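Local coordinates for hypothetical protein (Legionella pneumophila subsp. pneumophila, PDB 4JX2) that is of unknown function but is a putative secreted protein of the DUF5624 family, combining alpha helices with a small mixed beta sheet, at residues 294-305 / 320-330. Residues are numbered along the deposited sequence; the frame is centred on the assembly and turned at random.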
loop_
_atom_site.group_PDB
_atom_site.type_symbol
_atom_site.label_atom_id
_atom_site.label_comp_id
_atom_site.label_asym_id
_atom_site.label_seq_id
_atom_site.Cartn_x
_atom_site.Cartn_y
_atom_site.Cartn_z
ATOM N N ASP A 294 -12.043 0.126 11.365
ATOM C CA ASP A 294 -12.363 -0.623 10.133
ATOM C C ASP A 294 -13.134 0.240 9.112
ATOM O O ASP A 294 -13.376 -0.217 8.001
ATOM C CB ASP A 294 -13.166 -1.899 10.452
ATOM C CG ASP A 294 -14.506 -1.598 11.103
ATOM O OD1 ASP A 294 -15.485 -1.342 10.360
ATOM O OD2 ASP A 294 -14.564 -1.564 12.359
ATOM N N ARG A 295 -13.553 1.459 9.506
ATOM C CA ARG A 295 -14.273 2.405 8.650
ATOM C C ARG A 295 -13.285 3.365 7.949
ATOM O O ARG A 295 -13.712 4.230 7.168
ATOM C CB ARG A 295 -15.313 3.168 9.479
ATOM C CG ARG A 295 -16.414 2.247 10.004
ATOM C CD ARG A 295 -17.562 2.995 10.629
ATOM N NE ARG A 295 -18.271 3.820 9.650
ATOM C CZ ARG A 295 -19.288 3.398 8.909
ATOM N NH1 ARG A 295 -19.737 2.155 9.028
ATOM N NH2 ARG A 295 -19.870 4.217 8.045
ATOM N N ILE A 296 -11.961 3.166 8.204
ATOM C CA ILE A 296 -10.829 3.916 7.660
ATOM C C ILE A 296 -10.109 3.049 6.639
ATOM O O ILE A 296 -9.502 2.045 7.015
ATOM C CB ILE A 296 -9.867 4.384 8.792
ATOM C CG1 ILE A 296 -10.602 5.231 9.858
ATOM C CG2 ILE A 296 -8.668 5.134 8.209
ATOM C CD1 ILE A 296 -9.977 5.224 11.207
ATOM N N TYR A 297 -10.162 3.430 5.348
ATOM C CA TYR A 297 -9.520 2.641 4.293
ATOM C C TYR A 297 -8.448 3.446 3.596
ATOM O O TYR A 297 -8.691 4.593 3.221
ATOM C CB TYR A 297 -10.563 2.119 3.269
ATOM C CG TYR A 297 -11.554 1.133 3.863
ATOM C CD1 TYR A 297 -11.178 -0.178 4.150
ATOM C CD2 TYR A 297 -12.855 1.519 4.170
ATOM C CE1 TYR A 297 -12.071 -1.078 4.726
ATOM C CE2 TYR A 297 -13.756 0.628 4.752
ATOM C CZ TYR A 297 -13.364 -0.672 5.011
ATOM O OH TYR A 297 -14.244 -1.544 5.603
ATOM N N ILE A 298 -7.245 2.856 3.461
ATOM C CA ILE A 298 -6.146 3.465 2.726
ATOM C C ILE A 298 -6.267 2.897 1.330
ATOM O O ILE A 298 -6.060 1.698 1.148
ATOM C CB ILE A 298 -4.753 3.264 3.375
ATOM C CG1 ILE A 298 -4.742 3.830 4.825
ATOM C CG2 ILE A 298 -3.656 3.926 2.493
ATOM C CD1 ILE A 298 -3.595 3.513 5.585
ATOM N N THR A 299 -6.689 3.734 0.367
ATOM C CA THR A 299 -6.949 3.329 -1.008
ATOM C C THR A 299 -5.981 4.061 -1.962
ATOM O O THR A 299 -6.400 4.998 -2.657
ATOM C CB THR A 299 -8.431 3.594 -1.344
ATOM O OG1 THR A 299 -8.694 4.984 -1.177
ATOM C CG2 THR A 299 -9.390 2.765 -0.484
ATOM N N PRO A 300 -4.693 3.622 -2.059
ATOM C CA PRO A 300 -3.732 4.368 -2.891
ATOM C C PRO A 300 -4.051 4.419 -4.394
ATOM O O PRO A 300 -3.579 5.329 -5.088
ATOM C CB PRO A 300 -2.412 3.643 -2.628
ATOM C CG PRO A 300 -2.586 3.050 -1.264
ATOM C CD PRO A 300 -4.004 2.548 -1.320
ATOM N N TYR A 301 -4.892 3.504 -4.878
ATOM C CA TYR A 301 -5.202 3.478 -6.295
ATOM C C TYR A 301 -6.570 4.098 -6.604
ATOM O O TYR A 301 -7.005 4.067 -7.756
ATOM C CB TYR A 301 -5.051 2.061 -6.854
ATOM C CG TYR A 301 -3.641 1.525 -6.697
ATOM C CD1 TYR A 301 -2.552 2.171 -7.289
ATOM C CD2 TYR A 301 -3.390 0.377 -5.951
ATOM C CE1 TYR A 301 -1.249 1.697 -7.124
ATOM C CE2 TYR A 301 -2.099 -0.136 -5.826
ATOM C CZ TYR A 301 -1.027 0.539 -6.394
ATOM O OH TYR A 301 0.245 0.023 -6.254
ATOM N N ALA A 302 -7.198 4.748 -5.613
ATOM C CA ALA A 302 -8.436 5.453 -5.872
ATOM C C ALA A 302 -8.153 6.618 -6.811
ATOM O O ALA A 302 -7.113 7.286 -6.680
ATOM C CB ALA A 302 -9.035 5.964 -4.576
ATOM N N ALA A 303 -9.052 6.835 -7.783
ATOM C CA ALA A 303 -8.940 7.938 -8.723
ATOM C C ALA A 303 -9.184 9.297 -8.044
ATOM O O ALA A 303 -9.944 9.390 -7.078
ATOM C CB ALA A 303 -9.950 7.748 -9.830
ATOM N N VAL A 304 -8.551 10.346 -8.576
ATOM C CA VAL A 304 -8.763 11.743 -8.196
ATOM C C VAL A 304 -9.822 12.253 -9.218
ATOM O O VAL A 304 -9.514 12.482 -10.387
ATOM C CB VAL A 304 -7.435 12.536 -8.183
ATOM C CG1 VAL A 304 -7.668 13.995 -7.832
ATOM C CG2 VAL A 304 -6.438 11.899 -7.220
ATOM N N LYS A 305 -11.084 12.278 -8.807
ATOM C CA LYS A 305 -12.210 12.618 -9.680
ATOM C C LYS A 305 -12.286 14.142 -10.046
ATOM O O LYS A 305 -11.788 14.991 -9.293
ATOM C CB LYS A 305 -13.519 12.133 -9.041
ATOM C CG LYS A 305 -13.694 10.629 -9.130
ATOM C CD LYS A 305 -13.907 10.206 -10.556
ATOM C CE LYS A 305 -13.572 8.773 -10.779
ATOM N NZ LYS A 305 -13.702 8.464 -12.211
ATOM N N TYR A 320 -18.752 7.202 -6.802
ATOM C CA TYR A 320 -17.431 6.615 -6.945
ATOM C C TYR A 320 -16.750 6.463 -5.575
ATOM O O TYR A 320 -16.355 5.360 -5.223
ATOM C CB TYR A 320 -16.537 7.413 -7.926
ATOM C CG TYR A 320 -15.132 6.861 -7.989
ATOM C CD1 TYR A 320 -14.870 5.629 -8.591
ATOM C CD2 TYR A 320 -14.079 7.509 -7.349
ATOM C CE1 TYR A 320 -13.588 5.082 -8.594
ATOM C CE2 TYR A 320 -12.789 6.980 -7.360
ATOM C CZ TYR A 320 -12.550 5.765 -7.979
ATOM O OH TYR A 320 -11.289 5.226 -7.946
ATOM N N TYR A 321 -16.614 7.548 -4.818
ATOM C CA TYR A 321 -15.925 7.508 -3.529
ATOM C C TYR A 321 -16.726 6.758 -2.457
ATOM O O TYR A 321 -16.161 5.947 -1.723
ATOM C CB TYR A 321 -15.575 8.942 -3.052
ATOM C CG TYR A 321 -14.472 9.571 -3.871
ATOM C CD1 TYR A 321 -13.195 9.008 -3.911
ATOM C CD2 TYR A 321 -14.708 10.706 -4.638
ATOM C CE1 TYR A 321 -12.186 9.562 -4.694
ATOM C CE2 TYR A 321 -13.696 11.286 -5.402
ATOM C CZ TYR A 321 -12.436 10.711 -5.426
ATOM O OH TYR A 321 -11.436 11.282 -6.175
ATOM N N ASN A 322 -18.026 7.018 -2.392
ATOM C CA ASN A 322 -18.925 6.471 -1.398
ATOM C C ASN A 322 -19.170 4.973 -1.598
ATOM O O ASN A 322 -19.071 4.224 -0.627
ATOM C CB ASN A 322 -20.246 7.254 -1.437
ATOM C CG ASN A 322 -21.268 6.857 -0.418
ATOM O OD1 ASN A 322 -21.018 6.857 0.783
ATOM N ND2 ASN A 322 -22.468 6.554 -0.883
ATOM N N ASN A 323 -19.503 4.539 -2.837
ATOM C CA ASN A 323 -19.857 3.149 -3.126
ATOM C C ASN A 323 -18.730 2.334 -3.777
ATOM O O ASN A 323 -18.431 1.247 -3.292
ATOM C CB ASN A 323 -21.105 3.089 -4.006
ATOM C CG ASN A 323 -22.328 3.753 -3.417
ATOM O OD1 ASN A 323 -22.803 4.778 -3.908
ATOM N ND2 ASN A 323 -22.874 3.180 -2.358
ATOM N N THR A 324 -18.126 2.829 -4.874
ATOM C CA THR A 324 -17.094 2.100 -5.610
ATOM C C THR A 324 -15.859 1.941 -4.762
ATOM O O THR A 324 -15.264 0.857 -4.766
ATOM C CB THR A 324 -16.783 2.787 -6.947
ATOM O OG1 THR A 324 -18.007 3.120 -7.609
ATOM C CG2 THR A 324 -15.894 1.943 -7.863
ATOM N N VAL A 325 -15.462 3.000 -4.040
ATOM C CA VAL A 325 -14.265 2.940 -3.208
ATOM C C VAL A 325 -14.624 2.436 -1.802
ATOM O O VAL A 325 -14.423 1.256 -1.534
ATOM C CB VAL A 325 -13.455 4.262 -3.179
ATOM C CG1 VAL A 325 -12.183 4.094 -2.368
ATOM C CG2 VAL A 325 -13.102 4.702 -4.593
ATOM N N TRP A 326 -15.208 3.288 -0.945
ATOM C CA TRP A 326 -15.503 2.968 0.449
ATOM C C TRP A 326 -16.434 1.752 0.618
ATOM O O TRP A 326 -16.071 0.814 1.338
ATOM C CB TRP A 326 -16.053 4.200 1.203
ATOM C CG TRP A 326 -15.964 4.028 2.692
ATOM C CD1 TRP A 326 -14.882 4.282 3.484
ATOM C CD2 TRP A 326 -16.939 3.398 3.535
ATOM N NE1 TRP A 326 -15.137 3.885 4.778
ATOM C CE2 TRP A 326 -16.379 3.308 4.831
ATOM C CE3 TRP A 326 -18.227 2.876 3.315
ATOM C CZ2 TRP A 326 -17.075 2.752 5.912
ATOM C CZ3 TRP A 326 -18.908 2.316 4.387
ATOM C CH2 TRP A 326 -18.342 2.275 5.669
ATOM N N GLY A 327 -17.597 1.791 -0.045
ATOM C CA GLY A 327 -18.652 0.780 0.023
ATOM C C GLY A 327 -18.220 -0.642 -0.265
ATOM O O GLY A 327 -18.586 -1.555 0.474
ATOM N N ALA A 328 -17.459 -0.842 -1.358
ATOM C CA ALA A 328 -16.958 -2.149 -1.790
ATOM C C ALA A 328 -16.024 -2.770 -0.728
ATOM O O ALA A 328 -16.202 -3.949 -0.398
ATOM C CB ALA A 328 -16.243 -2.013 -3.116
ATOM N N ARG A 329 -15.095 -1.957 -0.132
ATOM C CA ARG A 329 -14.179 -2.443 0.916
ATOM C C ARG A 329 -14.962 -2.872 2.133
ATOM O O ARG A 329 -14.709 -3.947 2.678
ATOM C CB ARG A 329 -13.104 -1.422 1.312
ATOM C CG ARG A 329 -12.536 -0.552 0.203
ATOM C CD ARG A 329 -11.399 -1.131 -0.617
ATOM N NE ARG A 329 -11.796 -2.196 -1.544
ATOM C CZ ARG A 329 -12.287 -2.003 -2.766
ATOM N NH1 ARG A 329 -12.488 -0.769 -3.224
ATOM N NH2 ARG A 329 -12.603 -3.044 -3.533
ATOM N N HIS A 330 -15.958 -2.075 2.515
ATOM C CA HIS A 330 -16.801 -2.383 3.653
ATOM C C HIS A 330 -17.725 -3.587 3.417
ATOM O O HIS A 330 -17.939 -4.384 4.334
ATOM C CB HIS A 330 -17.623 -1.165 4.009
ATOM C CG HIS A 330 -18.016 -1.135 5.448
ATOM N ND1 HIS A 330 -17.062 -0.994 6.466
ATOM C CD2 HIS A 330 -19.251 -1.205 6.002
ATOM C CE1 HIS A 330 -17.751 -0.988 7.594
ATOM N NE2 HIS A 330 -19.074 -1.100 7.365
#
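Tyr297 pushes the edge of its ring against the face of Trp326, an edge-to-face pair with planes at 70°, while Arg329 CB sits over the middle of one Tyr297 face, a CH-pi contact 3.6 Å from the centroid. At the other end of the helical segment, Lys305 lays CE over a face of Tyr320 and carries NZ above the same ring for a cation-pi contact; Val325 CG2 covers the opposite face. The lysine chain bends at chi2 (-68°) to get there, and NZ also hydrogen-bonds a pentaethylene glycol, probably from the crystallisation liquor.

Hydrogen bonds tie these rings down. Trp326 NE1 reaches Arg295 O at 2.8 Å, nearly straight but from above the carbonyl plane, and Tyr297 OH pairs with His330 ND1 at 3.0 Å while also bonding Arg333 NE. Helix 315-339, with a pi-type turn at 320-327, packs against 296-298, an outermost strand, within this chain, of the mixed sheet beside parallel strand 257-262, and the loop after it. Along that loop Tyr321 OH bridges the backbone, donating to Ala303 O (2.6 Å) and accepting from Lys305 N (2.8 Å); Ala303 N donates to Tyr320 OH.

Apolar contact fills in between, Thr299 CG2 against Val325 CG1 at 3.6 Å.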